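Local coordinates for protein putative fimbrium subunit Fim1C (Bacteroides uniformis, PDB 4K4K) that is a putative component of the fimbrial tip, part of the surface filaments that mediate cell adhesion and biofilm formation, at residues T95-S107 and N169-G181. Sequence-based numbering, arbitrary orientation. Where two conformers were deposited one is given.
Sequences TLADGNVYTVDVS and NQQTAATYNVVTG
Thr172 meets the 95-107 segment where the paired strands 101-105 and 173-177 give way to loop. Its carbonyl O accepts from Val106 N at 3.0 Å, while its CB lies 3.5 Å from Ser107 OG. That hydroxyl is drawn to Asp105 OD1, which it reaches on the syn lone pair; Ser107 N meets the same oxygen from above the carboxylate plane, closing an Asx turn. A water bonded to Thr172 OG1 makes a weak second link to Asp105 OD1. Further along, Val104 faces Ala174 in a hydrogen-bonded pair, with a Val104 N to Ala174 O bond of 2.7 Å. Val104 CB lies 3.9 Å from Ala174 CB. This antiparallel pairing belongs to the all-beta architecture of the fimbrillin-like family, and on the face of Tyr102 and Tyr176, Val104 also packs on Leu141 of strand 132-150. At the other end, Val178 N hydrogen-bonds to Asn100 O at 3.0 Å, the donor nearly in line with the carbonyl bond. Val178, with CG1 anti to its carbonyl carbon (chi1 -54°), sets that branch against Tyr102 CB, while CG2 meets Leu96 CD1 tip to tip at 3.8 Å. Asn177 OD1 takes both Val179 N and Thr180 N, whereas its ND2 gives a weak bond to Gly99 O, 3.0 Å away. A leucine here would probably leave those two backbone N-H groups without their shared acceptor and free the turn to shift.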
loop_
_atom_site.group_PDB
_atom_site.type_symbol
_atom_site.label_atom_id
_atom_site.label_comp_id
_atom_site.label_asym_id
_atom_site.label_seq_id
_atom_site.Cartn_x
_atom_site.Cartn_y
_atom_site.Cartn_z
ATOM N N THR A 95 5.298 -16.451 -6.735
ATOM C CA THR A 95 6.223 -16.293 -7.854
ATOM C C THR A 95 6.309 -14.811 -8.227
ATOM O O THR A 95 5.305 -14.189 -8.547
ATOM C CB THR A 95 5.794 -17.159 -9.066
ATOM O OG1 THR A 95 5.624 -18.513 -8.640
ATOM C CG2 THR A 95 6.826 -17.127 -10.204
ATOM N N LEU A 96 7.521 -14.267 -8.169
ATOM C CA LEU A 96 7.774 -12.890 -8.571
ATOM C C LEU A 96 8.262 -12.895 -10.010
ATOM O O LEU A 96 8.677 -13.945 -10.510
ATOM C CB LEU A 96 8.814 -12.248 -7.634
ATOM C CG LEU A 96 8.292 -11.914 -6.234
ATOM C CD1 LEU A 96 9.440 -11.596 -5.299
ATOM C CD2 LEU A 96 7.265 -10.737 -6.266
ATOM N N ALA A 97 8.219 -11.749 -10.681
ATOM C CA ALA A 97 8.771 -11.671 -12.034
ATOM C C ALA A 97 10.287 -11.754 -11.929
ATOM O O ALA A 97 10.880 -11.385 -10.887
ATOM C CB ALA A 97 8.328 -10.383 -12.724
ATOM N N ASP A 98 10.902 -12.274 -13.006
ATOM C CA ASP A 98 12.332 -12.489 -13.137
ATOM C C ASP A 98 13.160 -11.376 -12.478
ATOM O O ASP A 98 12.933 -10.193 -12.747
ATOM C CB ASP A 98 12.679 -12.596 -14.642
ATOM C CG ASP A 98 14.073 -13.102 -14.937
ATOM O OD1 ASP A 98 14.637 -13.814 -14.084
ATOM O OD2 ASP A 98 14.587 -12.812 -16.042
ATOM N N GLY A 99 14.087 -11.758 -11.606
ATOM C CA GLY A 99 14.935 -10.787 -10.926
ATOM C C GLY A 99 14.336 -10.148 -9.683
ATOM O O GLY A 99 14.742 -9.037 -9.324
ATOM N N ASN A 100 13.377 -10.846 -8.994
ATOM C CA ASN A 100 12.759 -10.395 -7.729
ATOM C C ASN A 100 11.917 -9.118 -7.924
ATOM O O ASN A 100 11.998 -8.174 -7.120
ATOM C CB ASN A 100 13.871 -10.181 -6.695
ATOM C CG ASN A 100 14.554 -11.495 -6.412
ATOM O OD1 ASN A 100 13.883 -12.525 -6.256
ATOM N ND2 ASN A 100 15.884 -11.520 -6.468
ATOM N N VAL A 101 11.047 -9.141 -8.949
ATOM C CA VAL A 101 10.234 -7.965 -9.276
ATOM C C VAL A 101 8.759 -8.230 -9.001
ATOM O O VAL A 101 8.185 -9.205 -9.489
ATOM C CB VAL A 101 10.467 -7.516 -10.748
ATOM C CG1 VAL A 101 9.537 -6.366 -11.153
ATOM C CG2 VAL A 101 11.945 -7.134 -10.971
ATOM N N TYR A 102 8.166 -7.315 -8.240
ATOM C CA TYR A 102 6.747 -7.280 -7.899
ATOM C C TYR A 102 6.056 -6.404 -8.943
ATOM O O TYR A 102 6.455 -5.246 -9.144
ATOM C CB TYR A 102 6.570 -6.724 -6.487
ATOM C CG TYR A 102 5.143 -6.728 -6.001
ATOM C CD1 TYR A 102 4.242 -5.753 -6.422
ATOM C CD2 TYR A 102 4.692 -7.689 -5.094
ATOM C CE1 TYR A 102 2.928 -5.731 -5.961
ATOM C CE2 TYR A 102 3.370 -7.671 -4.619
ATOM C CZ TYR A 102 2.496 -6.680 -5.052
ATOM O OH TYR A 102 1.194 -6.579 -4.589
ATOM N N THR A 103 5.047 -6.963 -9.631
ATOM C CA THR A 103 4.302 -6.227 -10.669
ATOM C C THR A 103 3.021 -5.701 -10.032
ATOM O O THR A 103 2.269 -6.470 -9.438
ATOM C CB THR A 103 4.050 -7.103 -11.912
ATOM O OG1 THR A 103 3.433 -8.321 -11.494
ATOM C CG2 THR A 103 5.343 -7.439 -12.667
ATOM N N VAL A 104 2.835 -4.376 -10.068
ATOM C CA VAL A 104 1.693 -3.675 -9.493
ATOM C C VAL A 104 0.611 -3.510 -10.545
ATOM O O VAL A 104 0.913 -3.033 -11.638
ATOM C CB VAL A 104 2.115 -2.252 -8.958
ATOM C CG1 VAL A 104 0.922 -1.456 -8.445
ATOM C CG2 VAL A 104 3.209 -2.323 -7.886
ATOM N N ASP A 105 -0.647 -3.779 -10.184
ATOM C CA ASP A 105 -1.814 -3.500 -11.016
ATOM C C ASP A 105 -2.894 -2.942 -10.077
ATOM O O ASP A 105 -3.303 -3.635 -9.156
ATOM C CB ASP A 105 -2.294 -4.740 -11.811
ATOM C CG ASP A 105 -3.489 -4.496 -12.728
ATOM O OD1 ASP A 105 -4.008 -3.344 -12.758
ATOM O OD2 ASP A 105 -3.930 -5.455 -13.390
ATOM N N VAL A 106 -3.226 -1.650 -10.210
ATOM C CA VAL A 106 -4.207 -1.013 -9.317
ATOM C C VAL A 106 -5.582 -0.884 -10.036
ATOM O O VAL A 106 -6.440 -0.158 -9.526
ATOM C CB VAL A 106 -3.724 0.346 -8.713
ATOM C CG1 VAL A 106 -2.523 0.152 -7.759
ATOM C CG2 VAL A 106 -3.410 1.374 -9.806
ATOM N N SER A 107 -5.797 -1.600 -11.191
ATOM C CA SER A 107 -7.084 -1.586 -11.922
ATOM C C SER A 107 -8.205 -2.153 -11.069
ATOM O O SER A 107 -9.359 -1.748 -11.226
ATOM C CB SER A 107 -6.993 -2.390 -13.217
ATOM O OG SER A 107 -5.988 -1.899 -14.088
ATOM N N ASN A 169 -7.870 9.440 -15.631
ATOM C CA ASN A 169 -6.561 9.431 -16.278
ATOM C C ASN A 169 -5.470 8.885 -15.352
ATOM O O ASN A 169 -4.458 9.532 -15.046
ATOM C CB ASN A 169 -6.232 10.810 -16.818
ATOM C CG ASN A 169 -7.313 11.268 -17.794
ATOM O OD1 ASN A 169 -7.718 10.541 -18.717
ATOM N ND2 ASN A 169 -7.911 12.408 -17.516
ATOM N N GLN A 170 -5.706 7.668 -14.915
ATOM C CA GLN A 170 -4.764 6.978 -14.048
ATOM C C GLN A 170 -3.904 6.007 -14.799
ATOM O O GLN A 170 -4.416 5.240 -15.620
ATOM C CB GLN A 170 -5.507 6.182 -12.957
ATOM C CG GLN A 170 -6.330 7.031 -12.001
ATOM C CD GLN A 170 -5.485 7.995 -11.220
ATOM O OE1 GLN A 170 -5.558 9.217 -11.411
ATOM N NE2 GLN A 170 -4.618 7.474 -10.364
ATOM N N GLN A 171 -2.620 5.967 -14.443
ATOM C CA GLN A 171 -1.715 4.902 -14.860
ATOM C C GLN A 171 -2.045 3.762 -13.900
ATOM O O GLN A 171 -2.347 4.038 -12.728
ATOM C CB GLN A 171 -0.238 5.332 -14.779
ATOM C CG GLN A 171 0.166 6.328 -15.871
ATOM C CD GLN A 171 0.081 5.774 -17.279
ATOM O OE1 GLN A 171 0.205 4.566 -17.521
ATOM N NE2 GLN A 171 -0.151 6.647 -18.243
ATOM N N THR A 172 -2.056 2.506 -14.362
ATOM C CA THR A 172 -2.464 1.420 -13.470
ATOM C C THR A 172 -1.387 0.343 -13.269
ATOM O O THR A 172 -1.548 -0.501 -12.375
ATOM C CB THR A 172 -3.751 0.757 -13.994
ATOM O OG1 THR A 172 -3.504 0.237 -15.308
ATOM C CG2 THR A 172 -4.966 1.709 -13.980
ATOM N N ALA A 173 -0.282 0.392 -14.036
ATOM C CA ALA A 173 0.798 -0.602 -13.920
ATOM C C ALA A 173 2.119 -0.008 -13.411
ATOM O O ALA A 173 2.546 1.051 -13.863
ATOM C CB ALA A 173 1.037 -1.259 -15.279
ATOM N N ALA A 174 2.772 -0.715 -12.502
ATOM C CA ALA A 174 4.075 -0.306 -11.985
ATOM C C ALA A 174 4.889 -1.543 -11.603
ATOM O O ALA A 174 4.350 -2.637 -11.555
ATOM C CB ALA A 174 3.918 0.646 -10.787
ATOM N N THR A 175 6.191 -1.365 -11.357
ATOM C CA THR A 175 7.091 -2.417 -10.917
ATOM C C THR A 175 7.836 -1.968 -9.687
ATOM O O THR A 175 7.984 -0.768 -9.437
ATOM C CB THR A 175 8.100 -2.835 -12.021
ATOM O OG1 THR A 175 8.973 -1.730 -12.316
ATOM C CG2 THR A 175 7.403 -3.336 -13.318
ATOM N N TYR A 176 8.341 -2.931 -8.954
ATOM C CA TYR A 176 9.113 -2.691 -7.738
ATOM C C TYR A 176 10.031 -3.852 -7.537
ATOM O O TYR A 176 9.579 -4.997 -7.508
ATOM C CB TYR A 176 8.147 -2.532 -6.546
ATOM C CG TYR A 176 8.820 -2.475 -5.201
ATOM C CD1 TYR A 176 9.550 -1.352 -4.813
ATOM C CD2 TYR A 176 8.684 -3.521 -4.289
ATOM C CE1 TYR A 176 10.186 -1.297 -3.569
ATOM C CE2 TYR A 176 9.315 -3.483 -3.046
ATOM C CZ TYR A 176 10.068 -2.369 -2.691
ATOM O OH TYR A 176 10.677 -2.325 -1.467
ATOM N N ASN A 177 11.330 -3.572 -7.395
ATOM C CA ASN A 177 12.278 -4.649 -7.112
ATOM C C ASN A 177 12.303 -4.836 -5.580
ATOM O O ASN A 177 12.701 -3.928 -4.843
ATOM C CB ASN A 177 13.657 -4.357 -7.702
ATOM C CG ASN A 177 14.583 -5.535 -7.523
ATOM O OD1 ASN A 177 14.839 -5.995 -6.409
ATOM N ND2 ASN A 177 15.020 -6.126 -8.629
ATOM N N VAL A 178 11.850 -6.000 -5.102
ATOM C CA VAL A 178 11.689 -6.243 -3.655
ATOM C C VAL A 178 13.036 -6.345 -2.901
ATOM O O VAL A 178 13.070 -6.167 -1.678
ATOM C CB VAL A 178 10.784 -7.478 -3.367
ATOM C CG1 VAL A 178 9.417 -7.348 -4.080
ATOM C CG2 VAL A 178 11.480 -8.797 -3.747
ATOM N N VAL A 179 14.129 -6.644 -3.619
ATOM C CA VAL A 179 15.450 -6.749 -3.011
ATOM C C VAL A 179 16.101 -5.365 -2.999
ATOM O O VAL A 179 16.681 -4.989 -1.975
ATOM C CB VAL A 179 16.315 -7.816 -3.740
ATOM C CG1 VAL A 179 17.786 -7.758 -3.304
ATOM C CG2 VAL A 179 15.746 -9.212 -3.500
ATOM N N THR A 180 16.021 -4.617 -4.126
ATOM C CA THR A 180 16.587 -3.251 -4.250
ATOM C C THR A 180 15.909 -2.260 -3.322
ATOM O O THR A 180 16.566 -1.357 -2.797
ATOM C CB THR A 180 16.385 -2.710 -5.697
ATOM O OG1 THR A 180 16.873 -3.655 -6.613
ATOM C CG2 THR A 180 17.078 -1.376 -5.941
ATOM N N GLY A 181 14.595 -2.367 -3.212
ATOM C CA GLY A 181 13.825 -1.432 -2.412
ATOM C C GLY A 181 13.698 -0.117 -3.161
ATOM O O GLY A 181 13.790 -0.072 -4.396
HETATM O O HOH W 1 -2.792 -2.357 -15.748
#